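Local coordinates for protein aromatic-amino-acid aminotransferase (Burkholderia pseudomallei, PDB 4F4E) that probably transfers amino groups between aromatic amino acids such as tyrosine and 2-oxoglutarate, using a pyridoxal phosphate cofactor, as a homodimer, at residues 223-228 with 255-260; 349-354 with 407-412. All blocks are in the same frame, centred on the assembly; numbering follows the deposited sequence. Where two conformers were deposited one is given.

How the contacts relate
Contact 1 (223-228 with 255-260) closes before contact 2 (349-354 with 407-412) opens, so the two follow one another along the chain. Their centres lie 44 Å apart, on opposite sides of the chain's centre, and their nearest atoms are about 32 Å apart. Contact 1 joins the C-terminal end of helix 214-227 to the turn that follows helix 249-256, beside strands 230-235 and 261-266 of the large mixed sheet. Contact 2 joins helix 324-354 to the C-terminal helix 408-419. In class I aminotransferases such a sheet belongs to the large cofactor-binding domain, and the chain's C-terminal part to the small domain. Contact 1 thus lies in the large domain, contact 2 probably in the small one.

Contact 1 of 2, residues 223-228 with 255-260; sequences VVKARR and AAANLN
V224 meets L259 at the inner side of this contact. Its CG1 lies 4.2 Å from CD1 of L259, and F254 of helix 249-256 touches both side chains. K225, next along the helix, has the largest share of the contact. Its CG is anti to the backbone N (chi1 -174°), which directs the chain across L259 toward the other segment. CB, CG and CD all pass close to CD2 of L259, with CD nearest at 3.6 Å. The chain bends about CB-CG and again about CD-CE, and the second bend turns the ammonium group to the turn after helix 249-256. In the conformer described, one of two, K225 NZ donates to A257 O at 2.8 Å, nearly in line with the carbonyl (C=O...N angle 163°). N258 O lies 2.9 Å from the same NZ. In this conformer the lysine brings its charge to the carbonyl end of a helix, where it would probably be favoured electrostatically. Each helix then leads into a strand, 230-235 or 261-266, which are parallel neighbours in the sheet. Such helix-to-strand turns side by side are typical of an alpha/beta fold with a largely parallel sheet, here that of the class I aminotransferases.

Contact 2 of 2, residues 349-354 with 407-412; sequences VERLKA and NLDVVA
This contact is a helix-helix packing near the C-terminus, between the end of the long helix 324-354 and the first turns of helix 408-419. The axes of the short helical segments come within 10.0 Å of each other at a signed crossing angle of -45°. R351 has the largest share; it meets L408, D409 and A412. R351 CB packs against A412 CB at 3.8 Å. From CG to NE the chain is extended, and this brings the guanidinium alongside the first turn of the other helix. L408 CD2 sits over the centre of one guanidinium face, 3.6 Å above the plane. D409 lies at the edge instead. R351 NE donates to D409 OD1 at 2.6 Å in a nearly straight bond (169°). The acceptor lies almost in the guanidinium plane, whereas NE approaches OD1 from above the carboxylate plane. R351 NH2 adds a weak, more bent bond to D409 OD1 at 3.2 Å. Both bonds use OD1, and the planes are 39° apart, so the pair is neither two-oxygen nor coplanar. L352 reaches in beside A412, with CD2 3.6 Å from A412 O. L348, one turn earlier on the long helix, touches both L408 and A412. NE, with weak help from NH2, holds D409, and NH1 holds G347 O of its own helix. This limits the rotation of the guanidinium, and the aspartate probably offsets part of its charge.

Contact 1 of 2, residues 223-228 with 255-260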
loop_
_atom_site.group_PDB
_atom_site.type_symbol
_atom_site.label_atom_id
_atom_site.label_comp_id
_atom_site.label_asym_id
_atom_site.label_seq_id
_atom_site.Cartn_x
_atom_site.Cartn_y
_atom_site.Cartn_z
ATOM N N VAL A 223 24.342 24.468 0.407
ATOM C CA VAL A 223 23.610 24.963 1.589
ATOM C C VAL A 223 23.055 23.844 2.452
ATOM O O VAL A 223 23.202 23.880 3.661
ATOM C CB VAL A 223 22.495 25.974 1.222
ATOM C CG1 VAL A 223 21.775 26.446 2.471
ATOM C CG2 VAL A 223 23.119 27.161 0.511
ATOM N N VAL A 224 22.442 22.828 1.827
ATOM C CA VAL A 224 21.955 21.667 2.572
ATOM C C VAL A 224 23.111 21.043 3.357
ATOM O O VAL A 224 22.953 20.676 4.510
ATOM C CB VAL A 224 21.298 20.641 1.632
ATOM C CG1 VAL A 224 21.127 19.276 2.330
ATOM C CG2 VAL A 224 19.970 21.147 1.107
ATOM N N LYS A 225 24.266 20.912 2.724
ATOM C CA LYS A 225 25.423 20.334 3.412
ATOM C C LYS A 225 25.871 21.225 4.570
ATOM O O LYS A 225 25.984 20.752 5.711
ATOM C CB LYS A 225 26.585 20.039 2.450
ATOM C CG LYS A 225 27.741 19.292 3.137
ATOM C CD LYS A 225 28.401 18.235 2.244
ATOM C CE LYS A 225 29.529 17.459 2.941
ATOM N NZ LYS A 225 29.184 16.058 3.278
ATOM N N ALA A 226 26.117 22.505 4.285
ATOM C CA ALA A 226 26.597 23.444 5.290
ATOM C C ALA A 226 25.650 23.581 6.497
ATOM O O ALA A 226 26.124 23.705 7.663
ATOM C CB ALA A 226 26.912 24.801 4.673
ATOM N N ARG A 227 24.346 23.527 6.243
ATOM C CA ARG A 227 23.367 23.710 7.303
ATOM C C ARG A 227 22.810 22.419 7.889
ATOM O O ARG A 227 21.998 22.439 8.801
ATOM C CB ARG A 227 22.297 24.658 6.828
ATOM C CG ARG A 227 22.879 26.067 6.682
ATOM C CD ARG A 227 21.822 27.063 6.320
ATOM N NE ARG A 227 20.953 27.317 7.455
ATOM C CZ ARG A 227 21.289 28.037 8.525
ATOM N NH1 ARG A 227 22.486 28.594 8.652
ATOM N NH2 ARG A 227 20.396 28.228 9.477
ATOM N N ARG A 228 23.325 21.280 7.419
ATOM C CA ARG A 228 22.893 19.965 7.907
ATOM C C ARG A 228 21.378 19.786 7.796
ATOM O O ARG A 228 20.728 19.277 8.695
ATOM C CB ARG A 228 23.417 19.713 9.310
ATOM C CG ARG A 228 24.919 20.008 9.397
ATOM C CD ARG A 228 25.520 19.512 10.694
ATOM N NE ARG A 228 25.125 20.361 11.829
ATOM C CZ ARG A 228 24.282 20.016 12.812
ATOM N NH1 ARG A 228 23.684 18.813 12.854
ATOM N NH2 ARG A 228 24.022 20.910 13.771
ATOM N N ALA A 255 24.153 12.713 -3.988
ATOM C CA ALA A 255 24.872 11.488 -3.707
ATOM C C ALA A 255 26.374 11.760 -3.649
ATOM O O ALA A 255 27.048 11.265 -2.736
ATOM C CB ALA A 255 24.543 10.405 -4.753
ATOM N N ALA A 256 26.874 12.572 -4.578
ATOM C CA ALA A 256 28.306 12.855 -4.691
ATOM C C ALA A 256 28.823 13.668 -3.517
ATOM O O ALA A 256 30.032 13.670 -3.264
ATOM C CB ALA A 256 28.609 13.581 -6.017
ATOM N N ALA A 257 27.917 14.363 -2.820
ATOM C CA ALA A 257 28.244 15.225 -1.673
ATOM C C ALA A 257 28.392 14.545 -0.313
ATOM O O ALA A 257 28.621 15.232 0.683
ATOM C CB ALA A 257 27.221 16.377 -1.568
ATOM N N ASN A 258 28.275 13.224 -0.241
ATOM C CA ASN A 258 28.420 12.522 1.046
ATOM C C ASN A 258 27.477 13.049 2.130
ATOM O O ASN A 258 27.900 13.476 3.238
ATOM C CB ASN A 258 29.875 12.536 1.512
ATOM C CG ASN A 258 30.674 11.402 0.895
ATOM O OD1 ASN A 258 30.117 10.378 0.492
ATOM N ND2 ASN A 258 31.987 11.581 0.818
ATOM N N LEU A 259 26.212 13.064 1.730
ATOM C CA LEU A 259 25.091 13.462 2.543
ATOM C C LEU A 259 24.200 12.250 2.776
ATOM O O LEU A 259 24.189 11.322 1.970
ATOM C CB LEU A 259 24.269 14.529 1.781
ATOM C CG LEU A 259 24.979 15.858 1.543
ATOM C CD1 LEU A 259 24.108 16.834 0.770
ATOM C CD2 LEU A 259 25.380 16.457 2.880
ATOM N N ASN A 260 23.464 12.259 3.884
ATOM C CA ASN A 260 22.347 11.367 4.024
ATOM C C ASN A 260 21.196 11.996 3.240
ATOM O O ASN A 260 20.883 13.199 3.451
ATOM C CB ASN A 260 22.005 11.179 5.471
ATOM C CG ASN A 260 23.160 10.539 6.249
ATOM O OD1 ASN A 260 23.545 11.034 7.279
ATOM N ND2 ASN A 260 23.735 9.459 5.720
#

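Contact 2 of 2, residues 349-354 with 407-412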
loop_
_atom_site.group_PDB
_atom_site.type_symbol
_atom_site.label_atom_id
_atom_site.label_comp_id
_atom_site.label_asym_id
_atom_site.label_seq_id
_atom_site.Cartn_x
_atom_site.Cartn_y
_atom_site.Cartn_z
ATOM N N VAL A 349 3.242 27.725 -28.098
ATOM C CA VAL A 349 3.966 28.990 -28.188
ATOM C C VAL A 349 3.877 29.613 -29.583
ATOM O O VAL A 349 3.566 30.795 -29.720
ATOM C CB VAL A 349 5.446 28.795 -27.805
ATOM C CG1 VAL A 349 6.204 30.108 -27.971
ATOM C CG2 VAL A 349 5.549 28.287 -26.339
ATOM N N GLU A 350 4.122 28.809 -30.613
ATOM C CA GLU A 350 4.073 29.329 -31.985
ATOM C C GLU A 350 2.691 29.914 -32.305
ATOM O O GLU A 350 2.580 30.982 -32.939
ATOM C CB GLU A 350 4.359 28.244 -33.017
ATOM C CG GLU A 350 5.774 27.700 -33.133
ATOM C CD GLU A 350 5.800 26.353 -33.901
ATOM O OE1 GLU A 350 4.744 25.669 -34.017
ATOM O OE2 GLU A 350 6.884 25.968 -34.391
ATOM N N ARG A 351 1.648 29.179 -31.932
ATOM C CA ARG A 351 0.286 29.576 -32.244
ATOM C C ARG A 351 -0.141 30.856 -31.543
ATOM O O ARG A 351 -0.821 31.691 -32.146
ATOM C CB ARG A 351 -0.677 28.431 -31.913
ATOM C CG ARG A 351 -0.578 27.301 -32.917
ATOM C CD ARG A 351 -1.228 26.057 -32.371
ATOM N NE ARG A 351 -1.363 25.022 -33.370
ATOM C CZ ARG A 351 -0.354 24.326 -33.878
ATOM N NH1 ARG A 351 0.905 24.498 -33.473
ATOM N NH2 ARG A 351 -0.602 23.442 -34.812
ATOM N N LEU A 352 0.267 31.014 -30.271
ATOM C CA LEU A 352 -0.074 32.215 -29.523
ATOM C C LEU A 352 0.711 33.407 -30.018
ATOM O O LEU A 352 0.200 34.515 -30.023
ATOM C CB LEU A 352 0.113 31.982 -28.020
ATOM C CG LEU A 352 -0.888 30.996 -27.423
ATOM C CD1 LEU A 352 -0.526 30.624 -26.005
ATOM C CD2 LEU A 352 -2.330 31.518 -27.483
ATOM N N LYS A 353 1.933 33.193 -30.489
ATOM C CA LYS A 353 2.642 34.223 -31.184
ATOM C C LYS A 353 1.949 34.670 -32.475
ATOM O O LYS A 353 1.798 35.883 -32.709
ATOM C CB LYS A 353 4.049 33.760 -31.548
ATOM C CG LYS A 353 4.877 34.888 -32.111
ATOM C CD LYS A 353 6.314 34.477 -32.397
ATOM C CE LYS A 353 7.008 35.581 -33.175
ATOM N NZ LYS A 353 8.481 35.547 -32.959
ATOM N N ALA A 354 1.576 33.700 -33.314
ATOM C CA ALA A 354 0.961 34.004 -34.613
ATOM C C ALA A 354 -0.368 34.709 -34.398
ATOM O O ALA A 354 -0.802 35.490 -35.255
ATOM C CB ALA A 354 0.772 32.735 -35.434
ATOM N N ASN A 407 -6.448 18.531 -30.284
ATOM C CA ASN A 407 -7.030 19.649 -29.519
ATOM C C ASN A 407 -6.153 20.886 -29.420
ATOM O O ASN A 407 -6.611 21.903 -28.887
ATOM C CB ASN A 407 -7.469 19.203 -28.127
ATOM C CG ASN A 407 -6.312 18.825 -27.216
ATOM O OD1 ASN A 407 -5.143 19.175 -27.459
ATOM N ND2 ASN A 407 -6.650 18.087 -26.140
ATOM N N LEU A 408 -4.941 20.825 -29.960
ATOM C CA LEU A 408 -3.972 21.924 -29.787
ATOM C C LEU A 408 -4.516 23.241 -30.358
ATOM O O LEU A 408 -4.405 24.284 -29.743
ATOM C CB LEU A 408 -2.607 21.593 -30.385
ATOM C CG LEU A 408 -1.536 22.674 -30.250
ATOM C CD1 LEU A 408 -1.305 23.150 -28.823
ATOM C CD2 LEU A 408 -0.263 22.166 -30.872
ATOM N N ASP A 409 -5.127 23.190 -31.533
ATOM C CA ASP A 409 -5.550 24.405 -32.163
ATOM C C ASP A 409 -6.788 24.971 -31.491
ATOM O O ASP A 409 -6.935 26.186 -31.370
ATOM C CB ASP A 409 -5.820 24.175 -33.641
ATOM C CG ASP A 409 -4.599 23.663 -34.347
ATOM O OD1 ASP A 409 -3.641 24.373 -34.484
ATOM O OD2 ASP A 409 -4.572 22.510 -34.719
ATOM N N VAL A 410 -7.676 24.083 -31.090
ATOM C CA VAL A 410 -8.862 24.459 -30.340
ATOM C C VAL A 410 -8.482 25.216 -29.061
ATOM O O VAL A 410 -8.986 26.314 -28.772
ATOM C CB VAL A 410 -9.706 23.211 -30.066
ATOM C CG1 VAL A 410 -10.856 23.543 -29.132
ATOM C CG2 VAL A 410 -10.260 22.653 -31.399
ATOM N N VAL A 411 -7.529 24.647 -28.313
ATOM C CA VAL A 411 -7.079 25.236 -27.078
ATOM C C VAL A 411 -6.368 26.572 -27.311
ATOM O O VAL A 411 -6.652 27.582 -26.610
ATOM C CB VAL A 411 -6.149 24.278 -26.287
ATOM C CG1 VAL A 411 -5.461 25.003 -25.128
ATOM C CG2 VAL A 411 -6.921 23.065 -25.768
ATOM N N ALA A 412 -5.452 26.621 -28.287
ATOM C CA ALA A 412 -4.716 27.842 -28.555
ATOM C C ALA A 412 -5.651 28.985 -28.978
ATOM O O ALA A 412 -5.517 30.128 -28.518
ATOM C CB ALA A 412 -3.663 27.627 -29.623
#